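Local coordinates for glycosylation Associate Protein 2 (Streptococcus agalactiae serotype V, PDB 6OYC) that probably takes part in the glycosylation and accessory Sec export of a surface glycoprotein, working within the Gap123 complex, at residues T400-E405 with S430-L435; F336-K341 with F396-V401; G373-T378 with N436-K441. All coordinates share one frame; numbering follows the deposited sequence.

All three contacts are largely buried and lie beside the mixed sheet that carries strand 365-370; the protein's family is placed in the alpha/beta-hydrolase clan. Interactions 1 and 2 share helix 398-403, and interactions 1 and 3 share helix 429-444; a hydrogen bond from N436 to T400 ties these two helices together. Interaction 2 is purely apolar, a leucine set against a phenylalanine and an isoleucine. Interaction 3, its centre about 6 Å from that of interaction 2, is mainly aromatic, with a threonine methyl at the ring edge, and joins the helix that follows a possible nucleophile elbow to helix 429-444. Interaction 1 lies farthest from the chain's centre and depends on one polar bond between partly exposed Q403 and buried S432.

Interaction 1: residues T400-E405 with S430-L435; sequences TVAQRE and SSSEKL
Q403 lays the end of its side chain over the hydroxymethyl group of S432, and the amide nitrogen does the holding: Q403 NE2 donates to S432 OG at 2.8 Å, with an N-H...O angle of 148°. The hydroxyl lies about 20° out of the amide plane, so the bond is somewhat bent but short. With chi1 at -63°, Q403 CG comes to 3.6 Å from S432 OG, and a bend at chi2 swings the amide round so that NE2 reaches the hydroxyl; methylene and amide thus close on the serine together. A402 adds a looser touch, its CB 4.2 Å from the same S432 OG. On the serine side, the hydroxyl is directed at helix 398-403 and is gripped more than once, since Q420 OE1 forms a hydrogen bond with it and G399 O a weak one. A buried polar atom is therefore well supplied with partners, although the contact covers little surface. One turn further on, N436 ND2 bonds to T400 OG1 and gives the same two helices a second polar tie. Helix 429-444 runs beside the short helix 398-403 here, while helix 416-424 packs against both through Q420, which touches A402 and S431.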
loop_
_atom_site.group_PDB
_atom_site.type_symbol
_atom_site.label_atom_id
_atom_site.label_comp_id
_atom_site.label_asym_id
_atom_site.label_seq_id
_atom_site.Cartn_x
_atom_site.Cartn_y
_atom_site.Cartn_z
ATOM N N THR B 400 -24.367 -0.617 11.164
ATOM C CA THR B 400 -24.707 -1.618 12.172
ATOM C C THR B 400 -23.508 -1.944 13.059
ATOM O O THR B 400 -23.653 -2.076 14.283
ATOM C CB THR B 400 -25.236 -2.886 11.491
ATOM O OG1 THR B 400 -26.521 -2.618 10.907
ATOM C CG2 THR B 400 -25.337 -4.046 12.486
ATOM N N VAL B 401 -22.318 -2.091 12.464
ATOM C CA VAL B 401 -21.114 -2.294 13.270
ATOM C C VAL B 401 -20.935 -1.136 14.240
ATOM O O VAL B 401 -20.562 -1.326 15.408
ATOM C CB VAL B 401 -19.885 -2.473 12.362
ATOM C CG1 VAL B 401 -18.592 -2.594 13.199
ATOM C CG2 VAL B 401 -20.075 -3.689 11.440
ATOM N N ALA B 402 -21.227 0.079 13.769
ATOM C CA ALA B 402 -21.139 1.261 14.612
ATOM C C ALA B 402 -22.060 1.133 15.820
ATOM O O ALA B 402 -21.610 1.223 16.969
ATOM C CB ALA B 402 -21.473 2.507 13.789
ATOM N N GLN B 403 -23.351 0.883 15.575
ATOM C CA GLN B 403 -24.316 0.765 16.667
ATOM C C GLN B 403 -23.935 -0.319 17.665
ATOM O O GLN B 403 -24.234 -0.193 18.852
ATOM C CB GLN B 403 -25.701 0.498 16.103
ATOM C CG GLN B 403 -26.200 1.636 15.247
ATOM C CD GLN B 403 -26.539 2.846 16.080
ATOM O OE1 GLN B 403 -26.736 2.731 17.284
ATOM N NE2 GLN B 403 -26.604 4.016 15.451
ATOM N N ARG B 404 -23.253 -1.368 17.222
ATOM C CA ARG B 404 -22.770 -2.377 18.155
ATOM C C ARG B 404 -21.904 -1.782 19.267
ATOM O O ARG B 404 -21.654 -2.460 20.269
ATOM C CB ARG B 404 -22.002 -3.446 17.370
ATOM C CG ARG B 404 -21.547 -4.650 18.169
ATOM C CD ARG B 404 -20.062 -4.861 17.954
ATOM N NE ARG B 404 -19.473 -5.848 18.854
ATOM C CZ ARG B 404 -19.104 -5.595 20.107
ATOM N NH1 ARG B 404 -19.275 -4.379 20.623
ATOM N NH2 ARG B 404 -18.569 -6.558 20.846
ATOM N N GLU B 405 -21.456 -0.531 19.128
ATOM C CA GLU B 405 -20.646 0.092 20.167
ATOM C C GLU B 405 -21.487 0.647 21.310
ATOM O O GLU B 405 -20.948 0.878 22.398
ATOM C CB GLU B 405 -19.762 1.198 19.572
ATOM C CG GLU B 405 -18.713 0.707 18.555
ATOM C CD GLU B 405 -17.747 -0.313 19.148
ATOM O OE1 GLU B 405 -17.144 -0.017 20.206
ATOM O OE2 GLU B 405 -17.590 -1.408 18.561
ATOM N N SER B 430 -29.982 7.530 12.465
ATOM C CA SER B 430 -30.324 7.791 11.072
ATOM C C SER B 430 -29.092 7.687 10.176
ATOM O O SER B 430 -29.125 7.026 9.133
ATOM C CB SER B 430 -30.974 9.169 10.953
ATOM O OG SER B 430 -30.918 9.647 9.620
ATOM N N SER B 431 -27.989 8.331 10.571
ATOM C CA SER B 431 -26.747 8.207 9.810
ATOM C C SER B 431 -26.285 6.759 9.739
ATOM O O SER B 431 -25.742 6.320 8.717
ATOM C CB SER B 431 -25.653 9.078 10.435
ATOM O OG SER B 431 -25.732 10.419 9.981
ATOM N N SER B 432 -26.489 5.998 10.814
ATOM C CA SER B 432 -26.042 4.608 10.824
ATOM C C SER B 432 -26.728 3.797 9.724
ATOM O O SER B 432 -26.073 3.038 8.995
ATOM C CB SER B 432 -26.291 3.996 12.199
ATOM O OG SER B 432 -25.230 4.299 13.082
ATOM N N GLU B 433 -28.046 3.968 9.570
ATOM C CA GLU B 433 -28.755 3.257 8.513
ATOM C C GLU B 433 -28.347 3.782 7.140
ATOM O O GLU B 433 -28.282 3.021 6.166
ATOM C CB GLU B 433 -30.273 3.354 8.734
ATOM C CG GLU B 433 -30.983 4.520 8.021
ATOM C CD GLU B 433 -32.470 4.596 8.371
ATOM O OE1 GLU B 433 -32.927 3.719 9.134
ATOM O OE2 GLU B 433 -33.173 5.526 7.892
ATOM N N LYS B 434 -28.054 5.081 7.055
ATOM C CA LYS B 434 -27.559 5.658 5.809
ATOM C C LYS B 434 -26.243 5.014 5.386
ATOM O O LYS B 434 -26.017 4.757 4.194
ATOM C CB LYS B 434 -27.377 7.170 5.970
ATOM C CG LYS B 434 -28.635 8.014 5.838
ATOM C CD LYS B 434 -28.272 9.452 5.457
ATOM C CE LYS B 434 -29.490 10.364 5.504
ATOM N NZ LYS B 434 -30.213 10.230 6.805
ATOM N N LEU B 435 -25.354 4.771 6.351
ATOM C CA LEU B 435 -24.093 4.109 6.048
ATOM C C LEU B 435 -24.325 2.661 5.630
ATOM O O LEU B 435 -23.657 2.161 4.718
ATOM C CB LEU B 435 -23.158 4.195 7.255
ATOM C CG LEU B 435 -21.855 3.397 7.241
ATOM C CD1 LEU B 435 -21.092 3.682 5.966
ATOM C CD2 LEU B 435 -20.995 3.726 8.474
#

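Interaction 2: residues F336-K341 with F396-V401; sequences FYIGSK and FNLGTV
L398 sets both of its methyl groups against F336. The CD2 methyl lies over one ring face, 3.9 Å from the centroid and 14° off the ring normal, a clear CH-pi contact; its nearest ring atom is F336 CE2 at 3.8 Å. The other methyl, CD1, sits nearer the root of the ring, 3.8 Å from F336 CG, and so the leucine straddles the phenylalanine from CB to the far rim. That same CD1 also meets I338 CD1 at 4.1 Å, the two side chains reaching toward each other tip to tip. I338 holds its CG1 between the backbone N and the carbonyl carbon (chi1 53°), and the extended chain beyond (chi2 168°) carries CD1 out to the leucine. No hydrogen bond joins the two segments.

In the next shell, F336 and I338 pack among side chains from helices 372-381, 416-424 and 429-444: I419 touches both F336 and L398, Y375 lies against I338 and L398, and L435 against L398. The surroundings fit an alpha/beta-hydrolase fold: F336 touches M372, within a possible nucleophile elbow, and lies near, without touching, its G369, S371 and G373 and the residues of a possible Ser-His-Asp triad.

Further out, polar bonds fix the two backbones: D328 accepts from Y337 N and H380 NE2 is bonded to Y337 O, in the turn where F336 and Y337 both have positive phi angles, while across the contact D464 OD2 receives both F396 N and N397 N just ahead of helix 398-403, and N397 OD1 is bonded to W440 NE1.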
loop_
_atom_site.group_PDB
_atom_site.type_symbol
_atom_site.label_atom_id
_atom_site.label_comp_id
_atom_site.label_asym_id
_atom_site.label_seq_id
_atom_site.Cartn_x
_atom_site.Cartn_y
_atom_site.Cartn_z
ATOM N N PHE B 336 -12.123 0.878 5.199
ATOM C CA PHE B 336 -13.029 0.040 4.416
ATOM C C PHE B 336 -13.162 0.516 2.963
ATOM O O PHE B 336 -14.208 0.341 2.336
ATOM C CB PHE B 336 -14.404 -0.035 5.100
ATOM C CG PHE B 336 -14.414 -0.915 6.325
ATOM C CD1 PHE B 336 -13.749 -0.538 7.469
ATOM C CD2 PHE B 336 -15.054 -2.145 6.310
ATOM C CE1 PHE B 336 -13.727 -1.367 8.584
ATOM C CE2 PHE B 336 -15.046 -2.969 7.415
ATOM C CZ PHE B 336 -14.380 -2.578 8.558
ATOM N N TYR B 337 -12.107 1.123 2.417
ATOM C CA TYR B 337 -11.989 1.454 0.992
ATOM C C TYR B 337 -13.109 2.351 0.487
ATOM O O TYR B 337 -13.337 2.436 -0.722
ATOM C CB TYR B 337 -11.887 0.178 0.139
ATOM C CG TYR B 337 -10.760 -0.688 0.628
ATOM C CD1 TYR B 337 -9.461 -0.482 0.189
ATOM C CD2 TYR B 337 -10.973 -1.664 1.603
ATOM C CE1 TYR B 337 -8.401 -1.262 0.671
ATOM C CE2 TYR B 337 -9.925 -2.451 2.072
ATOM C CZ TYR B 337 -8.646 -2.242 1.611
ATOM O OH TYR B 337 -7.601 -3.013 2.094
ATOM N N ILE B 338 -13.797 3.061 1.374
ATOM C CA ILE B 338 -14.825 3.995 0.939
ATOM C C ILE B 338 -14.422 5.407 1.330
ATOM O O ILE B 338 -13.571 5.628 2.195
ATOM C CB ILE B 338 -16.217 3.641 1.496
ATOM C CG1 ILE B 338 -16.175 3.497 3.009
ATOM C CG2 ILE B 338 -16.720 2.336 0.863
ATOM C CD1 ILE B 338 -17.545 3.442 3.630
ATOM N N GLY B 339 -15.038 6.368 0.661
ATOM C CA GLY B 339 -14.720 7.763 0.870
ATOM C C GLY B 339 -15.298 8.593 -0.251
ATOM O O GLY B 339 -16.415 8.326 -0.694
ATOM N N SER B 340 -14.544 9.578 -0.732
ATOM C CA SER B 340 -15.039 10.431 -1.800
ATOM C C SER B 340 -15.279 9.611 -3.061
ATOM O O SER B 340 -14.780 8.491 -3.220
ATOM C CB SER B 340 -14.062 11.576 -2.083
ATOM O OG SER B 340 -12.993 11.193 -2.955
ATOM N N LYS B 341 -16.075 10.181 -3.959
ATOM C CA LYS B 341 -16.294 9.548 -5.249
ATOM C C LYS B 341 -14.999 9.464 -6.019
ATOM O O LYS B 341 -14.770 8.486 -6.743
ATOM C CB LYS B 341 -17.328 10.321 -6.077
ATOM C CG LYS B 341 -18.793 10.290 -5.569
ATOM C CD LYS B 341 -18.948 10.816 -4.115
ATOM C CE LYS B 341 -18.346 12.240 -3.922
ATOM N NZ LYS B 341 -17.954 12.515 -2.517
ATOM N N PHE B 396 -20.608 -5.890 5.817
ATOM C CA PHE B 396 -21.283 -5.039 4.843
ATOM C C PHE B 396 -22.085 -3.919 5.473
ATOM O O PHE B 396 -22.368 -2.925 4.793
ATOM C CB PHE B 396 -22.259 -5.840 3.954
ATOM C CG PHE B 396 -21.650 -7.024 3.233
ATOM C CD1 PHE B 396 -20.330 -7.015 2.811
ATOM C CD2 PHE B 396 -22.432 -8.145 2.953
ATOM C CE1 PHE B 396 -19.788 -8.119 2.136
ATOM C CE2 PHE B 396 -21.904 -9.243 2.282
ATOM C CZ PHE B 396 -20.578 -9.231 1.875
ATOM N N ASN B 397 -22.480 -4.055 6.730
ATOM C CA ASN B 397 -23.366 -3.100 7.379
ATOM C C ASN B 397 -22.534 -2.326 8.397
ATOM O O ASN B 397 -22.498 -2.661 9.585
ATOM C CB ASN B 397 -24.559 -3.821 8.004
ATOM C CG ASN B 397 -25.323 -4.667 6.987
ATOM O OD1 ASN B 397 -26.002 -4.137 6.100
ATOM N ND2 ASN B 397 -25.197 -5.984 7.099
ATOM N N LEU B 398 -21.852 -1.284 7.913
ATOM C CA LEU B 398 -20.928 -0.554 8.777
ATOM C C LEU B 398 -21.678 0.241 9.840
ATOM O O LEU B 398 -21.284 0.239 11.014
ATOM C CB LEU B 398 -20.037 0.356 7.934
ATOM C CG LEU B 398 -18.755 -0.320 7.462
ATOM C CD1 LEU B 398 -17.887 0.646 6.666
ATOM C CD2 LEU B 398 -18.002 -0.899 8.648
ATOM N N GLY B 399 -22.760 0.923 9.448
ATOM C CA GLY B 399 -23.618 1.581 10.422
ATOM C C GLY B 399 -24.117 0.648 11.510
ATOM O O GLY B 399 -24.252 1.055 12.668
ATOM N N THR B 400 -24.367 -0.617 11.164
ATOM C CA THR B 400 -24.707 -1.618 12.172
ATOM C C THR B 400 -23.508 -1.944 13.059
ATOM O O THR B 400 -23.653 -2.076 14.283
ATOM C CB THR B 400 -25.236 -2.886 11.491
ATOM O OG1 THR B 400 -26.521 -2.618 10.907
ATOM C CG2 THR B 400 -25.337 -4.046 12.486
ATOM N N VAL B 401 -22.318 -2.091 12.464
ATOM C CA VAL B 401 -21.114 -2.294 13.270
ATOM C C VAL B 401 -20.935 -1.136 14.240
ATOM O O VAL B 401 -20.562 -1.326 15.408
ATOM C CB VAL B 401 -19.885 -2.473 12.362
ATOM C CG1 VAL B 401 -18.592 -2.594 13.199
ATOM C CG2 VAL B 401 -20.075 -3.689 11.440
#

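Interaction 3: residues G373-T378 with N436-K441; sequences GTYGAT and NNYFWK
F439 drives the edge of its ring toward the face of Y375, a T-shaped pair with centroids 5.1 Å apart and planes at 64°. The leading atom is F439 CD1, 3.7 Å from Y375 CZ and offset toward the rim of the tyrosine ring. The two side chains run past each other in opposite directions, which brings Y375 OH within 3.6 Å of F439 CB. At the far end of the phenylalanine, T378 CG2 meets F439 CZ at 3.7 Å, approaching the ring edge near its plane. With chi1 at -51°, T378 OG1 sits beside the backbone N and turns back to T374 O (3.0 Å). The hydroxyl thus bonds within its own helix, to a carbonyl that T378 N also uses, and it is the methyl that is turned to F439.

This compact part, deepened by F396 stacking on F439, contrasts with the side around Y438. Y438 is partly exposed and touches the contact lightly, its CD2 4.2 Å from Y375 OH, while its own hydroxyl is hydrogen-bonded to E344 OE2. Further round the same helix, N437 and K441 lie on the exposed side. The short helical segments stay 11.4 Å apart at an angle of 41°, a gap that the aromatic side chains fill.

With no hydrogen bond between the segments, the helix that follows the possible nucleophile elbow, whose pattern includes G373, meets helix 429-444 through ring and methyl packing, while the hydroxyls of T378, T374 (bonded to S371 O and I395 N) and Y438 are engaged away from the interface.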
loop_
_atom_site.group_PDB
_atom_site.type_symbol
_atom_site.label_atom_id
_atom_site.label_comp_id
_atom_site.label_asym_id
_atom_site.label_seq_id
_atom_site.Cartn_x
_atom_site.Cartn_y
_atom_site.Cartn_z
ATOM N N GLY B 373 -11.405 -6.431 4.146
ATOM C CA GLY B 373 -11.229 -6.665 2.728
ATOM C C GLY B 373 -12.512 -7.069 2.030
ATOM O O GLY B 373 -12.709 -6.744 0.855
ATOM N N THR B 374 -13.407 -7.767 2.739
ATOM C CA THR B 374 -14.650 -8.211 2.112
ATOM C C THR B 374 -15.506 -7.029 1.701
ATOM O O THR B 374 -16.241 -7.109 0.709
ATOM C CB THR B 374 -15.443 -9.127 3.050
ATOM O OG1 THR B 374 -16.092 -8.340 4.058
ATOM C CG2 THR B 374 -14.540 -10.165 3.706
ATOM N N TYR B 375 -15.413 -5.925 2.437
ATOM C CA TYR B 375 -16.174 -4.730 2.091
ATOM C C TYR B 375 -15.651 -4.103 0.808
ATOM O O TYR B 375 -16.427 -3.758 -0.092
ATOM C CB TYR B 375 -16.116 -3.729 3.243
ATOM C CG TYR B 375 -17.130 -2.616 3.165
ATOM C CD1 TYR B 375 -17.072 -1.655 2.159
ATOM C CD2 TYR B 375 -18.137 -2.515 4.110
ATOM C CE1 TYR B 375 -17.997 -0.623 2.098
ATOM C CE2 TYR B 375 -19.067 -1.497 4.058
ATOM C CZ TYR B 375 -18.991 -0.547 3.057
ATOM O OH TYR B 375 -19.927 0.466 3.028
ATOM N N GLY B 376 -14.335 -3.929 0.712
ATOM C CA GLY B 376 -13.772 -3.376 -0.506
ATOM C C GLY B 376 -13.995 -4.278 -1.707
ATOM O O GLY B 376 -14.322 -3.799 -2.796
ATOM N N ALA B 377 -13.836 -5.596 -1.522
ATOM C CA ALA B 377 -13.968 -6.525 -2.643
ATOM C C ALA B 377 -15.390 -6.533 -3.191
ATOM O O ALA B 377 -15.590 -6.478 -4.407
ATOM C CB ALA B 377 -13.534 -7.933 -2.226
ATOM N N THR B 378 -16.390 -6.549 -2.311
ATOM C CA THR B 378 -17.780 -6.590 -2.767
ATOM C C THR B 378 -18.286 -5.216 -3.210
ATOM O O THR B 378 -18.935 -5.104 -4.256
ATOM C CB THR B 378 -18.672 -7.164 -1.658
ATOM O OG1 THR B 378 -18.113 -8.397 -1.175
ATOM C CG2 THR B 378 -20.061 -7.429 -2.182
ATOM N N ASN B 436 -25.257 1.967 6.289
ATOM C CA ASN B 436 -25.645 0.644 5.812
ATOM C C ASN B 436 -26.126 0.723 4.369
ATOM O O ASN B 436 -25.694 -0.053 3.509
ATOM C CB ASN B 436 -26.730 0.052 6.707
ATOM C CG ASN B 436 -26.178 -0.521 7.996
ATOM O OD1 ASN B 436 -24.972 -0.644 8.165
ATOM N ND2 ASN B 436 -27.065 -0.868 8.918
ATOM N N ASN B 437 -26.983 1.696 4.074
ATOM C CA ASN B 437 -27.565 1.769 2.743
ATOM C C ASN B 437 -26.531 2.170 1.702
ATOM O O ASN B 437 -26.653 1.791 0.529
ATOM C CB ASN B 437 -28.754 2.726 2.764
ATOM C CG ASN B 437 -29.936 2.148 3.539
ATOM O OD1 ASN B 437 -30.125 0.928 3.577
ATOM N ND2 ASN B 437 -30.718 3.009 4.174
ATOM N N TYR B 438 -25.506 2.917 2.120
ATOM C CA TYR B 438 -24.402 3.271 1.233
ATOM C C TYR B 438 -23.809 2.042 0.559
ATOM O O TYR B 438 -23.506 2.061 -0.641
ATOM C CB TYR B 438 -23.333 3.996 2.045
ATOM C CG TYR B 438 -22.247 4.645 1.232
ATOM C CD1 TYR B 438 -22.462 5.860 0.598
ATOM C CD2 TYR B 438 -20.997 4.061 1.129
ATOM C CE1 TYR B 438 -21.458 6.475 -0.125
ATOM C CE2 TYR B 438 -19.987 4.667 0.401
ATOM C CZ TYR B 438 -20.226 5.875 -0.218
ATOM O OH TYR B 438 -19.234 6.482 -0.940
ATOM N N PHE B 439 -23.631 0.963 1.317
ATOM C CA PHE B 439 -23.107 -0.264 0.731
ATOM C C PHE B 439 -24.072 -0.851 -0.304
ATOM O O PHE B 439 -23.669 -1.162 -1.435
ATOM C CB PHE B 439 -22.807 -1.284 1.834
ATOM C CG PHE B 439 -22.362 -2.621 1.305
ATOM C CD1 PHE B 439 -21.028 -2.849 0.995
ATOM C CD2 PHE B 439 -23.282 -3.643 1.095
ATOM C CE1 PHE B 439 -20.620 -4.073 0.498
ATOM C CE2 PHE B 439 -22.879 -4.867 0.599
ATOM C CZ PHE B 439 -21.553 -5.085 0.298
ATOM N N TRP B 440 -25.350 -1.010 0.061
ATOM C CA TRP B 440 -26.273 -1.733 -0.818
ATOM C C TRP B 440 -26.639 -0.949 -2.070
ATOM O O TRP B 440 -26.996 -1.569 -3.075
ATOM C CB TRP B 440 -27.524 -2.138 -0.047
ATOM C CG TRP B 440 -27.165 -3.020 1.050
ATOM C CD1 TRP B 440 -27.095 -2.688 2.361
ATOM C CD2 TRP B 440 -26.742 -4.386 0.950
ATOM N NE1 TRP B 440 -26.672 -3.769 3.097
ATOM C CE2 TRP B 440 -26.450 -4.824 2.252
ATOM C CE3 TRP B 440 -26.594 -5.282 -0.108
ATOM C CZ2 TRP B 440 -26.021 -6.122 2.525
ATOM C CZ3 TRP B 440 -26.167 -6.572 0.168
ATOM C CH2 TRP B 440 -25.884 -6.977 1.467
ATOM N N LYS B 441 -26.526 0.385 -2.043
ATOM C CA LYS B 441 -26.801 1.155 -3.246
ATOM C C LYS B 441 -25.784 0.833 -4.336
ATOM O O LYS B 441 -26.120 0.794 -5.523
ATOM C CB LYS B 441 -26.824 2.655 -2.936
ATOM C CG LYS B 441 -26.393 3.550 -4.101
ATOM C CD LYS B 441 -26.054 4.967 -3.650
ATOM C CE LYS B 441 -25.570 5.813 -4.813
ATOM N NZ LYS B 441 -26.680 6.564 -5.473
#